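Local coordinates for protein oxidized polyvinyl alcohol hydrolase (PDB 3WLA) that hydrolyses beta-diketones such as 4,6-nonanedione and the diketone units of oxidized polyvinyl alcohol, in the second step of degrading that polymer, at residues 14-19 and 24-29; 81-86 and 139-144. All coordinates share one frame; numbering follows the deposited sequence.

Contact 1 of 2, residues 14-19 and 24-29; sequences EGFTPK and TDFPSD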
ATOM      1  N   GLU A  14       7.033 -24.985  -5.514  1.00 47.03           N
ATOM      2  CA  GLU A  14       6.819 -26.398  -5.795  1.00 46.42           C
ATOM      3  C   GLU A  14       5.405 -26.794  -5.427  1.00 44.89           C
ATOM      4  O   GLU A  14       4.983 -26.540  -4.298  1.00 44.44           O
ATOM      5  CB  GLU A  14       7.757 -27.258  -4.938  1.00 49.71           C
ATOM      6  CG  GLU A  14       9.237 -26.857  -4.934  1.00 53.66           C
ATOM      7  CD  GLU A  14      10.015 -27.477  -6.097  1.00 56.00           C
ATOM      8  OE1 GLU A  14       9.464 -28.419  -6.731  1.00 56.14           O
ATOM      9  OE2 GLU A  14      11.172 -27.038  -6.362  1.00 57.78           O
ATOM     10  N   GLY A  15       4.681 -27.408  -6.359  1.00 42.77           N
ATOM     11  CA  GLY A  15       3.343 -27.877  -6.051  1.00 41.13           C
ATOM     12  C   GLY A  15       2.209 -26.896  -6.213  1.00 41.68           C
ATOM     13  O   GLY A  15       1.028 -27.247  -6.024  1.00 42.18           O
ATOM     14  N   PHE A  16       2.548 -25.658  -6.557  1.00 39.09           N
ATOM     15  CA  PHE A  16       1.520 -24.653  -6.735  1.00 38.10           C
ATOM     16  C   PHE A  16       1.457 -24.166  -8.175  1.00 36.78           C
ATOM     17  O   PHE A  16       2.486 -23.911  -8.789  1.00 35.80           O
ATOM     18  CB  PHE A  16       1.803 -23.414  -5.856  1.00 37.67           C
ATOM     19  CG  PHE A  16       0.692 -22.417  -5.873  1.00 37.84           C
ATOM     20  CD1 PHE A  16      -0.418 -22.577  -5.033  1.00 37.00           C
ATOM     21  CD2 PHE A  16       0.686 -21.379  -6.804  1.00 36.61           C
ATOM     22  CE1 PHE A  16      -1.509 -21.724  -5.136  1.00 37.32           C
ATOM     23  CE2 PHE A  16      -0.403 -20.528  -6.907  1.00 35.45           C
ATOM     24  CZ  PHE A  16      -1.498 -20.699  -6.078  1.00 35.45           C
ATOM     25  N   THR A  17       0.242 -24.000  -8.679  1.00 37.33           N
ATOM     26  CA  THR A  17       0.028 -23.465 -10.012  1.00 37.62           C
ATOM     27  C   THR A  17      -1.153 -22.492  -9.888  1.00 36.58           C
ATOM     28  O   THR A  17      -2.240 -22.837  -9.394  1.00 35.34           O
ATOM     29  CB  THR A  17      -0.228 -24.610 -11.053  1.00 38.89           C
ATOM     30  OG1 THR A  17      -1.512 -25.176 -10.838  1.00 41.54           O
ATOM     31  CG2 THR A  17       0.820 -25.719 -10.883  1.00 38.97           C
ATOM     32  N   PRO A  18      -0.943 -21.245 -10.352  1.00 35.81           N
ATOM     33  CA  PRO A  18      -1.928 -20.179 -10.301  1.00 34.57           C
ATOM     34  C   PRO A  18      -3.089 -20.357 -11.230  1.00 35.42           C
ATOM     35  O   PRO A  18      -2.937 -20.941 -12.280  1.00 35.00           O
ATOM     36  CB  PRO A  18      -1.093 -18.955 -10.670  1.00 34.34           C
ATOM     37  CG  PRO A  18      -0.252 -19.464 -11.748  1.00 36.10           C
ATOM     38  CD  PRO A  18       0.206 -20.837 -11.186  1.00 35.37           C
ATOM     39  N   LYS A  19      -4.249 -19.843 -10.845  1.00 34.59           N
ATOM     40  CA  LYS A  19      -5.407 -19.904 -11.715  1.00 36.01           C
ATOM     41  C   LYS A  19      -6.240 -18.650 -11.517  1.00 35.09           C
ATOM     42  O   LYS A  19      -5.983 -17.867 -10.596  1.00 34.27           O
ATOM     43  CB  LYS A  19      -6.270 -21.130 -11.417  1.00 38.08           C
ATOM     44  CG  LYS A  19      -6.807 -21.174 -10.046  1.00 41.59           C
ATOM     45  CD  LYS A  19      -7.353 -22.571  -9.770  1.00 45.20           C
ATOM     46  CE  LYS A  19      -8.304 -22.570  -8.606  1.00 45.92           C
ATOM     47  NZ  LYS A  19      -9.029 -23.879  -8.491  1.00 50.62           N
ATOM     48  N   THR A  24      -5.802 -20.678  -3.069  1.00 31.34           N
ATOM     49  CA  THR A  24      -5.533 -20.977  -1.658  1.00 32.50           C
ATOM     50  C   THR A  24      -4.322 -21.894  -1.531  1.00 33.58           C
ATOM     51  O   THR A  24      -3.840 -22.464  -2.514  1.00 34.77           O
ATOM     52  CB  THR A  24      -6.761 -21.625  -0.959  1.00 33.48           C
ATOM     53  OG1 THR A  24      -7.180 -22.802  -1.699  1.00 34.84           O
ATOM     54  CG2 THR A  24      -7.926 -20.601  -0.894  1.00 29.77           C
ATOM     55  N   ASP A  25      -3.764 -21.974  -0.335  1.00 34.46           N
ATOM     56  CA  ASP A  25      -2.594 -22.817  -0.098  1.00 35.41           C
ATOM     57  C   ASP A  25      -1.300 -22.501  -0.825  1.00 34.49           C
ATOM     58  O   ASP A  25      -0.512 -23.392  -1.168  1.00 33.29           O
ATOM     59  CB  ASP A  25      -2.954 -24.298  -0.318  1.00 38.92           C
ATOM     60  CG  ASP A  25      -3.938 -24.806   0.723  1.00 42.09           C
ATOM     61  OD1 ASP A  25      -3.923 -24.268   1.855  1.00 43.46           O
ATOM     62  OD2 ASP A  25      -4.722 -25.738   0.420  1.00 45.34           O
ATOM     63  N   PHE A  26      -1.070 -21.232  -1.068  1.00 32.82           N
ATOM     64  CA  PHE A  26       0.168 -20.798  -1.687  1.00 32.07           C
ATOM     65  C   PHE A  26       1.185 -20.836  -0.557  1.00 33.76           C
ATOM     66  O   PHE A  26       0.993 -20.194   0.478  1.00 35.96           O
ATOM     67  CB  PHE A  26       0.031 -19.375  -2.177  1.00 31.63           C
ATOM     68  CG  PHE A  26       1.257 -18.858  -2.822  1.00 29.87           C
ATOM     69  CD1 PHE A  26       1.465 -19.058  -4.193  1.00 30.10           C
ATOM     70  CD2 PHE A  26       2.201 -18.159  -2.082  1.00 30.56           C
ATOM     71  CE1 PHE A  26       2.595 -18.553  -4.819  1.00 30.15           C
ATOM     72  CE2 PHE A  26       3.347 -17.648  -2.689  1.00 30.42           C
ATOM     73  CZ  PHE A  26       3.546 -17.847  -4.075  1.00 32.62           C
ATOM     74  N   PRO A  27       2.284 -21.593  -0.713  1.00 35.15           N
ATOM     75  CA  PRO A  27       3.259 -21.646   0.368  1.00 33.92           C
ATOM     76  C   PRO A  27       4.184 -20.464   0.434  1.00 33.76           C
ATOM     77  O   PRO A  27       4.830 -20.111  -0.556  1.00 33.12           O
ATOM     78  CB  PRO A  27       4.009 -22.956   0.091  1.00 35.82           C
ATOM     79  CG  PRO A  27       3.933 -23.102  -1.389  1.00 34.55           C
ATOM     80  CD  PRO A  27       2.498 -22.706  -1.676  1.00 35.38           C
ATOM     81  N   SER A  28       4.284 -19.858   1.615  1.00 33.14           N
ATOM     82  CA  SER A  28       5.152 -18.697   1.722  1.00 32.82           C
ATOM     83  C   SER A  28       5.619 -18.514   3.161  1.00 33.41           C
ATOM     84  O   SER A  28       4.820 -18.282   4.054  1.00 33.14           O
ATOM     85  CB  SER A  28       4.405 -17.442   1.187  1.00 32.53           C
ATOM     86  OG  SER A  28       5.292 -16.340   1.018  1.00 29.33           O
ATOM     87  N   ASP A  29       6.928 -18.629   3.363  1.00 34.42           N
ATOM     88  CA  ASP A  29       7.529 -18.521   4.692  1.00 36.12           C
ATOM     89  C   ASP A  29       6.851 -19.512   5.634  1.00 36.32           C
ATOM     90  O   ASP A  29       6.704 -19.246   6.820  1.00 36.08           O
ATOM     91  CB  ASP A  29       7.426 -17.088   5.256  1.00 36.23           C
ATOM     92  CG  ASP A  29       8.562 -16.226   4.791  1.00 36.34           C
ATOM     93  OD1 ASP A  29       9.711 -16.584   5.095  1.00 38.47           O
ATOM     94  OD2 ASP A  29       8.345 -15.209   4.114  1.00 37.17           O
TER
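One face of the F16 ring is met by the edge of F26, whose CD1 stands 3.5 Å above the F16 plane, over its centre. At the F16 edge, in the ring plane, lies the backbone O of T24, 3.6 Å from CE1 of F16. The rings of F16 and F26 form a T-shaped (edge-to-face) pair, with centroids 5.0 Å apart and planes at 79°. It fastens the loop 14-19 to strand 21-28, the outermost strand at one end of the central sheet of an alpha/beta-hydrolase. Phenylalanine suits both places: one ring offers a broad face, the other a narrow C-H edge. With CG anti to the backbone N (chi1 -173°), F16 swings its ring out of the loop and across the strand. D25 and F26 both face R33 of the neighbouring strand in a G1 beta bulge, and D25 has the positive phi (63°) that goes with it. F26 also packs on P13 and on C144 of helix 133-145, so a large apolar ring suits its buried place. Beyond the ring pair, P27 adds a looser apolar touch, its CD 4.3 Å from CB of F16.

Contact 2 of 2, residues 81-86 and 139-144; sequences MVISPV and EAMVRC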
ATOM      1  N   MET A  81      -3.702  -6.556 -15.004  1.00 24.14           N
ATOM      2  CA  MET A  81      -3.857  -7.836 -14.306  1.00 25.94           C
ATOM      3  C   MET A  81      -4.069  -7.389 -12.828  1.00 25.59           C
ATOM      4  O   MET A  81      -3.209  -6.694 -12.265  1.00 24.28           O
ATOM      5  CB  MET A  81      -2.567  -8.642 -14.397  1.00 25.95           C
ATOM      6  CG  MET A  81      -2.437  -9.680 -13.299  1.00 28.42           C
ATOM      7  SD  MET A  81      -3.752 -10.932 -13.275  1.00 29.33           S
ATOM      8  CE  MET A  81      -2.981 -12.168 -14.384  1.00 28.29           C
ATOM      9  N   VAL A  82      -5.187  -7.762 -12.211  1.00 25.02           N
ATOM     10  CA  VAL A  82      -5.451  -7.361 -10.803  1.00 23.67           C
ATOM     11  C   VAL A  82      -5.271  -8.604  -9.886  1.00 25.70           C
ATOM     12  O   VAL A  82      -5.888  -9.663 -10.134  1.00 22.97           O
ATOM     13  CB  VAL A  82      -6.910  -6.827 -10.685  1.00 22.53           C
ATOM     14  CG1 VAL A  82      -7.255  -6.311  -9.243  1.00 20.20           C
ATOM     15  CG2 VAL A  82      -7.098  -5.696 -11.705  1.00 21.68           C
ATOM     16  N   ILE A  83      -4.397  -8.504  -8.880  1.00 25.49           N
ATOM     17  CA  ILE A  83      -4.209  -9.624  -7.945  1.00 25.14           C
ATOM     18  C   ILE A  83      -4.434  -9.047  -6.525  1.00 26.74           C
ATOM     19  O   ILE A  83      -3.711  -8.153  -6.096  1.00 26.21           O
ATOM     20  CB  ILE A  83      -2.779 -10.214  -8.037  1.00 26.46           C
ATOM     21  CG1 ILE A  83      -2.428 -10.572  -9.468  1.00 26.49           C
ATOM     22  CG2 ILE A  83      -2.652 -11.496  -7.163  1.00 25.43           C
ATOM     23  CD1 ILE A  83      -0.944 -10.765  -9.645  1.00 20.97           C
ATOM     24  N   SER A  84      -5.461  -9.507  -5.812  1.00 25.44           N
ATOM     25  CA  SER A  84      -5.696  -8.982  -4.469  1.00 24.02           C
ATOM     26  C   SER A  84      -5.364 -10.111  -3.478  1.00 24.05           C
ATOM     27  O   SER A  84      -5.966 -11.208  -3.566  1.00 23.91           O
ATOM     28  CB  SER A  84      -7.151  -8.558  -4.304  1.00 23.95           C
ATOM     29  OG  SER A  84      -7.316  -7.807  -3.098  1.00 24.50           O
ATOM     30  N   PRO A  85      -4.395  -9.876  -2.576  1.00 22.34           N
ATOM     31  CA  PRO A  85      -3.938 -10.833  -1.563  1.00 22.78           C
ATOM     32  C   PRO A  85      -4.817 -10.861  -0.362  1.00 22.72           C
ATOM     33  O   PRO A  85      -5.355  -9.845   0.040  1.00 22.52           O
ATOM     34  CB  PRO A  85      -2.538 -10.353  -1.240  1.00 21.64           C
ATOM     35  CG  PRO A  85      -2.741  -8.828  -1.266  1.00 24.54           C
ATOM     36  CD  PRO A  85      -3.648  -8.593  -2.468  1.00 21.38           C
ATOM     37  N   VAL A  86      -4.969 -12.055   0.214  1.00 23.37           N
ATOM     38  CA  VAL A  86      -5.760 -12.234   1.408  1.00 21.67           C
ATOM     39  C   VAL A  86      -4.866 -12.089   2.675  1.00 21.70           C
ATOM     40  O   VAL A  86      -3.734 -12.625   2.745  1.00 20.96           O
ATOM     41  CB  VAL A  86      -6.460 -13.630   1.408  1.00 21.25           C
ATOM     42  CG1 VAL A  86      -7.200 -13.822   2.739  1.00 19.03           C
ATOM     43  CG2 VAL A  86      -7.487 -13.678   0.206  1.00 20.34           C
ATOM     44  N   GLU A 139       5.482 -10.225  -3.110  1.00 25.87           N
ATOM     45  CA  GLU A 139       6.349 -10.372  -4.291  1.00 27.74           C
ATOM     46  C   GLU A 139       6.251 -11.767  -4.950  1.00 28.63           C
ATOM     47  O   GLU A 139       6.169 -11.881  -6.175  1.00 29.25           O
ATOM     48  CB  GLU A 139       7.805 -10.097  -3.928  1.00 29.74           C
ATOM     49  CG  GLU A 139       8.763 -10.276  -5.118  1.00 31.91           C
ATOM     50  CD  GLU A 139      10.202 -10.091  -4.740  1.00 35.21           C
ATOM     51  OE1 GLU A 139      10.507  -9.333  -3.776  1.00 33.89           O
ATOM     52  OE2 GLU A 139      11.046 -10.704  -5.426  1.00 37.85           O
ATOM     53  N   ALA A 140       6.286 -12.811  -4.116  1.00 28.37           N
ATOM     54  CA  ALA A 140       6.232 -14.197  -4.554  1.00 28.82           C
ATOM     55  C   ALA A 140       4.938 -14.465  -5.292  1.00 30.68           C
ATOM     56  O   ALA A 140       4.913 -15.177  -6.331  1.00 28.82           O
ATOM     57  CB  ALA A 140       6.347 -15.102  -3.349  1.00 29.63           C
ATOM     58  N   MET A 141       3.848 -13.907  -4.752  1.00 29.21           N
ATOM     59  CA  MET A 141       2.543 -14.026  -5.375  1.00 29.13           C
ATOM     60  C   MET A 141       2.567 -13.511  -6.838  1.00 29.37           C
ATOM     61  O   MET A 141       2.142 -14.210  -7.766  1.00 29.01           O
ATOM     62  CB  MET A 141       1.530 -13.209  -4.581  1.00 28.85           C
ATOM     63  CG  MET A 141       0.144 -13.168  -5.161  1.00 28.53           C
ATOM     64  SD  MET A 141      -0.955 -12.013  -4.181  1.00 30.24           S
ATOM     65  CE  MET A 141      -0.332 -10.399  -4.759  1.00 28.51           C
ATOM     66  N   VAL A 142       3.034 -12.273  -7.022  1.00 28.36           N
ATOM     67  CA  VAL A 142       3.063 -11.678  -8.342  1.00 27.19           C
ATOM     68  C   VAL A 142       4.015 -12.483  -9.205  1.00 28.60           C
ATOM     69  O   VAL A 142       3.644 -12.846 -10.320  1.00 29.66           O
ATOM     70  CB  VAL A 142       3.491 -10.205  -8.304  1.00 25.98           C
ATOM     71  CG1 VAL A 142       3.629  -9.673  -9.732  1.00 25.30           C
ATOM     72  CG2 VAL A 142       2.411  -9.371  -7.544  1.00 22.80           C
ATOM     73  N   ARG A 143       5.221 -12.773  -8.711  1.00 28.10           N
ATOM     74  CA  ARG A 143       6.151 -13.588  -9.517  1.00 31.29           C
ATOM     75  C   ARG A 143       5.509 -14.906  -9.981  1.00 31.83           C
ATOM     76  O   ARG A 143       5.766 -15.360 -11.098  1.00 33.62           O
ATOM     77  CB  ARG A 143       7.430 -13.883  -8.740  1.00 30.04           C
ATOM     78  CG  ARG A 143       8.452 -12.785  -8.797  1.00 28.97           C
ATOM     79  CD  ARG A 143       9.706 -13.236  -8.084  1.00 28.47           C
ATOM     80  NE  ARG A 143      10.574 -12.088  -7.822  1.00 31.25           N
ATOM     81  CZ  ARG A 143      11.260 -11.425  -8.749  1.00 29.20           C
ATOM     82  NH1 ARG A 143      11.202 -11.791 -10.024  1.00 31.50           N
ATOM     83  NH2 ARG A 143      11.983 -10.377  -8.392  1.00 32.42           N
ATOM     84  N   CYS A 144       4.652 -15.504  -9.164  1.00 32.15           N
ATOM     85  CA  CYS A 144       4.007 -16.758  -9.543  1.00 33.80           C
ATOM     86  C   CYS A 144       2.909 -16.574 -10.592  1.00 33.33           C
ATOM     87  O   CYS A 144       2.848 -17.331 -11.557  1.00 34.24           O
ATOM     88  CB  CYS A 144       3.434 -17.489  -8.315  1.00 36.13           C
ATOM     89  SG  CYS A 144       2.481 -19.032  -8.678  1.00 41.14           S
TER
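M141 has CG anti to its backbone N (chi1 176°) and runs extended from CB through CG to SD, then bends about the CG-SD bond (chi3 75°), which lays both SD and CE against I83. On the strand, I83 has its CG2 branch anti to the backbone N, and this methyl packs against the thioether in an apolar contact, CG2 of I83 lying 3.5 Å from SD of M141. The contact packs helix 133-145 onto strand 81-85 of the alpha/beta-hydrolase sheet. Their short segments run at 146°, closer to antiparallel than parallel, with axes 10.0 Å apart at closest approach. The I83 and M141 side chains lie alongside each other, pointing opposite ways. P85 joins from further along the strand, its CB 3.7 Å from SD of M141, and so the sulfur touches two strand residues. At the other end of I83, CD1 meets CG2 of V142 more loosely, at 4.2 Å. Flexible methionine suits the helix side, being long enough to reach the strand side chains, while the branched isoleucine fits a buried strand. An alanine in place of M141 would remove the thioether and is likely to open a gap between helix and sheet, costing I83 CG2 and P85 CB their apolar partner. F35 of strand 31-38 also packs on both I83 and M141. On a partly exposed part of the helix, R143 forms a salt bridge with E139 one turn back, NE and NH2 of R143 both donating hydrogen bonds to OE2 of E139: NE lies 2.8 Å from OE2, meeting its anti lone pair, while NH2 comes from above the carboxylate plane.

Both segments of contact 1 precede those of contact 2 in the sequence. Their centres are about 11 Å apart, on the same side of the chain's centre, and both reach the large mixed sheet: contact 1 through its outermost strand 21-28, contact 2 through strand 81-85, with strand 31-38 between them. Helix 133-145 joins the two, since C144 packs against the rings of contact 1, with its SG 3.5 Å from CD2 of F16, while M141 and V142 of the same helix supply its side of contact 2. The C144–C12 disulfide ties the N-terminal loop covalently to this helix. Together they bind loop, helix and sheet at one end of the fold, away from the probable catalytic residues.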